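PDB 5ZI1: insecticidal crystal protein Cry7Cal from Bacillus thuringiensis, which acts as an insecticidal delta endotoxin against locusts, probably by recognising gut receptors and forming pores in the membrane. Local coordinates for residues 292-298 and 319-325. Sequence-based numbering, arbitrary orientation.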
loop_
_atom_site.group_PDB
_atom_site.type_symbol
_atom_site.label_atom_id
_atom_site.label_comp_id
_atom_site.label_asym_id
_atom_site.label_seq_id
_atom_site.Cartn_x
_atom_site.Cartn_y
_atom_site.Cartn_z
ATOM N N LEU A 292 -2.920 9.497 -11.204
ATOM C CA LEU A 292 -1.688 8.851 -11.630
ATOM C C LEU A 292 -0.620 9.008 -10.556
ATOM O O LEU A 292 -0.620 9.974 -9.790
ATOM C CB LEU A 292 -1.228 9.463 -12.949
ATOM C CG LEU A 292 -2.348 9.388 -14.002
ATOM C CD1 LEU A 292 -1.970 10.147 -15.258
ATOM C CD2 LEU A 292 -2.669 7.928 -14.321
ATOM N N PHE A 293 0.282 8.040 -10.464
ATOM C CA PHE A 293 1.242 8.094 -9.375
ATOM C C PHE A 293 2.157 9.313 -9.559
ATOM O O PHE A 293 2.518 9.668 -10.686
ATOM C CB PHE A 293 2.035 6.783 -9.327
ATOM C CG PHE A 293 2.988 6.706 -8.176
ATOM C CD1 PHE A 293 2.592 6.144 -6.973
ATOM C CD2 PHE A 293 4.280 7.251 -8.278
ATOM C CE1 PHE A 293 3.477 6.092 -5.873
ATOM C CE2 PHE A 293 5.168 7.211 -7.190
ATOM C CZ PHE A 293 4.774 6.621 -5.996
ATOM N N GLN A 294 2.522 9.977 -8.455
ATOM C CA GLN A 294 3.211 11.265 -8.524
ATOM C C GLN A 294 4.452 11.285 -7.646
ATOM O O GLN A 294 4.418 10.862 -6.486
ATOM C CB GLN A 294 2.302 12.425 -8.100
ATOM C CG GLN A 294 1.103 12.665 -8.975
ATOM C CD GLN A 294 0.262 13.843 -8.489
ATOM O OE1 GLN A 294 0.470 14.972 -8.905
ATOM N NE2 GLN A 294 -0.693 13.577 -7.612
ATOM N N TRP A 295 5.543 11.807 -8.197
ATOM C CA TRP A 295 6.826 11.884 -7.512
ATOM C C TRP A 295 7.031 13.315 -7.041
ATOM O O TRP A 295 6.877 14.252 -7.831
ATOM C CB TRP A 295 7.968 11.453 -8.428
ATOM C CG TRP A 295 7.722 10.101 -8.999
ATOM C CD1 TRP A 295 6.955 9.795 -10.090
ATOM C CD2 TRP A 295 8.196 8.858 -8.477
ATOM N NE1 TRP A 295 6.949 8.439 -10.289
ATOM C CE2 TRP A 295 7.698 7.840 -9.311
ATOM C CE3 TRP A 295 8.994 8.509 -7.384
ATOM C CZ2 TRP A 295 7.978 6.494 -9.091
ATOM C CZ3 TRP A 295 9.284 7.187 -7.172
ATOM C CH2 TRP A 295 8.771 6.185 -8.021
ATOM N N LEU A 296 7.342 13.483 -5.758
ATOM C CA LEU A 296 7.495 14.824 -5.204
ATOM C C LEU A 296 8.818 15.408 -5.671
ATOM O O LEU A 296 9.878 14.826 -5.425
ATOM C CB LEU A 296 7.430 14.772 -3.685
ATOM C CG LEU A 296 7.407 16.113 -2.966
ATOM C CD1 LEU A 296 6.306 16.972 -3.527
ATOM C CD2 LEU A 296 7.211 15.896 -1.469
ATOM N N THR A 297 8.777 16.547 -6.353
ATOM C CA THR A 297 10.026 17.155 -6.797
ATOM C C THR A 297 10.367 18.473 -6.106
ATOM O O THR A 297 11.523 18.897 -6.178
ATOM C CB THR A 297 10.002 17.373 -8.317
ATOM O OG1 THR A 297 9.021 18.367 -8.638
ATOM C CG2 THR A 297 9.611 16.070 -9.036
ATOM N N LYS A 298 9.419 19.123 -5.432
ATOM C CA LYS A 298 9.708 20.406 -4.787
ATOM C C LYS A 298 8.683 20.680 -3.694
ATOM O O LYS A 298 7.532 20.268 -3.800
ATOM C CB LYS A 298 9.704 21.558 -5.803
ATOM C CG LYS A 298 11.084 22.031 -6.248
ATOM C CD LYS A 298 11.048 22.689 -7.630
ATOM C CE LYS A 298 10.066 23.860 -7.704
ATOM N NZ LYS A 298 9.652 24.134 -9.126
ATOM N N SER A 319 3.444 25.137 -1.207
ATOM C CA SER A 319 3.249 24.671 -2.563
ATOM C C SER A 319 3.935 23.332 -2.712
ATOM O O SER A 319 4.896 23.028 -2.008
ATOM C CB SER A 319 3.801 25.655 -3.595
ATOM O OG SER A 319 2.855 26.682 -3.829
ATOM N N VAL A 320 3.434 22.537 -3.646
ATOM C CA VAL A 320 3.941 21.194 -3.849
ATOM C C VAL A 320 4.026 20.958 -5.344
ATOM O O VAL A 320 3.086 21.270 -6.082
ATOM C CB VAL A 320 3.037 20.157 -3.159
ATOM C CG1 VAL A 320 3.168 18.814 -3.811
ATOM C CG2 VAL A 320 3.401 20.071 -1.692
ATOM N N VAL A 321 5.159 20.434 -5.794
ATOM C CA VAL A 321 5.392 20.165 -7.200
ATOM C C VAL A 321 5.682 18.682 -7.344
ATOM O O VAL A 321 6.461 18.115 -6.567
ATOM C CB VAL A 321 6.542 21.014 -7.772
ATOM C CG1 VAL A 321 6.733 20.687 -9.251
ATOM C CG2 VAL A 321 6.240 22.487 -7.591
ATOM N N THR A 322 5.033 18.055 -8.314
ATOM C CA THR A 322 5.228 16.645 -8.604
ATOM C C THR A 322 5.386 16.463 -10.108
ATOM O O THR A 322 4.981 17.322 -10.905
ATOM C CB THR A 322 4.044 15.785 -8.107
ATOM O OG1 THR A 322 2.869 16.130 -8.851
ATOM C CG2 THR A 322 3.776 16.013 -6.624
ATOM N N GLN A 323 5.963 15.315 -10.480
ATOM C CA GLN A 323 5.969 14.814 -11.847
ATOM C C GLN A 323 5.367 13.410 -11.886
ATOM O O GLN A 323 5.577 12.612 -10.964
ATOM C CB GLN A 323 7.387 14.769 -12.405
ATOM C CG GLN A 323 8.017 16.146 -12.579
ATOM C CD GLN A 323 9.506 16.095 -12.847
ATOM O OE1 GLN A 323 10.053 15.049 -13.214
ATOM N NE2 GLN A 323 10.176 17.230 -12.672
ATOM N N TYR A 324 4.641 13.101 -12.970
ATOM C CA TYR A 324 4.197 11.737 -13.229
ATOM C C TYR A 324 5.394 10.868 -13.598
ATOM O O TYR A 324 6.511 11.352 -13.754
ATOM C CB TYR A 324 3.154 11.710 -14.342
ATOM C CG TYR A 324 1.880 12.438 -13.970
ATOM C CD1 TYR A 324 1.273 12.232 -12.732
ATOM C CD2 TYR A 324 1.279 13.327 -14.855
ATOM C CE1 TYR A 324 0.111 12.890 -12.392
ATOM C CE2 TYR A 324 0.113 13.995 -14.520
ATOM C CZ TYR A 324 -0.465 13.768 -13.290
ATOM O OH TYR A 324 -1.626 14.427 -12.956
ATOM N N THR A 325 5.163 9.567 -13.719
ATOM C CA THR A 325 6.267 8.647 -13.971
ATOM C C THR A 325 6.839 8.864 -15.371
ATOM O O THR A 325 6.087 8.924 -16.349
ATOM C CB THR A 325 5.801 7.202 -13.827
ATOM O OG1 THR A 325 5.146 7.012 -12.550
ATOM C CG2 THR A 325 6.987 6.281 -13.936
#
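Trp295 and Gln323 form an antiparallel hydrogen-bonded pair between 292-298 and 319-325: Trp295 N lies 2.9 Å from Gln323 O with an N-H...O angle of 170°, and Gln323 N returns a bond to Trp295 O. Toward Lys298 the register slips by one residue. Thr297 N donates to Val321 O at 2.8 Å, Lys298 N adds a weak bond to the same oxygen, and Val321 N binds Lys298 O; two residues facing one define a classic beta bulge.

In Gln294, CB packs 3.8 Å from Thr322 CB, CG lies 3.6 Å from Tyr324 CE1, and the chain, extended beyond CG (chi2 -179°), runs alongside the tyrosine. CD lies between the Thr322 hydroxyl, with OG1 3.5 Å away, and Tyr324 CE1. At the tip, OE1 accepts the Thr322 hydroxyl, with OG1 2.7 Å away and raised 42° out of the carbonyl plane. Asn331, on the next strand, makes a weak further bond to that hydroxyl. The Tyr324 ring also packs against Leu292, whose CD1 sits over one face, while Phe293 O meets its edge.

From the neighbouring position, the Trp295 indole reaches along the partner strand: NE1 donates almost straight to Thr325 OG1, 3.2 Å away and in the indole plane. Farther along, Leu296 CD1 touches Val320 CG1 at 3.6 Å, and the Leu296 side chain also touches Leu432 of strand 430-437.

Both segments belong to the hairpin of strands 294-306 and 312-324, the central pair of a four-stranded antiparallel sheet in the middle domain of the three-domain toxin, which probably helps bind receptors. Side-chain hydrogen bonds at Thr322 and Thr325 reinforce the backbone pairing near the open end of the hairpin, while the bulge turns two successive N-H groups to Val321 O, one strongly and one weakly.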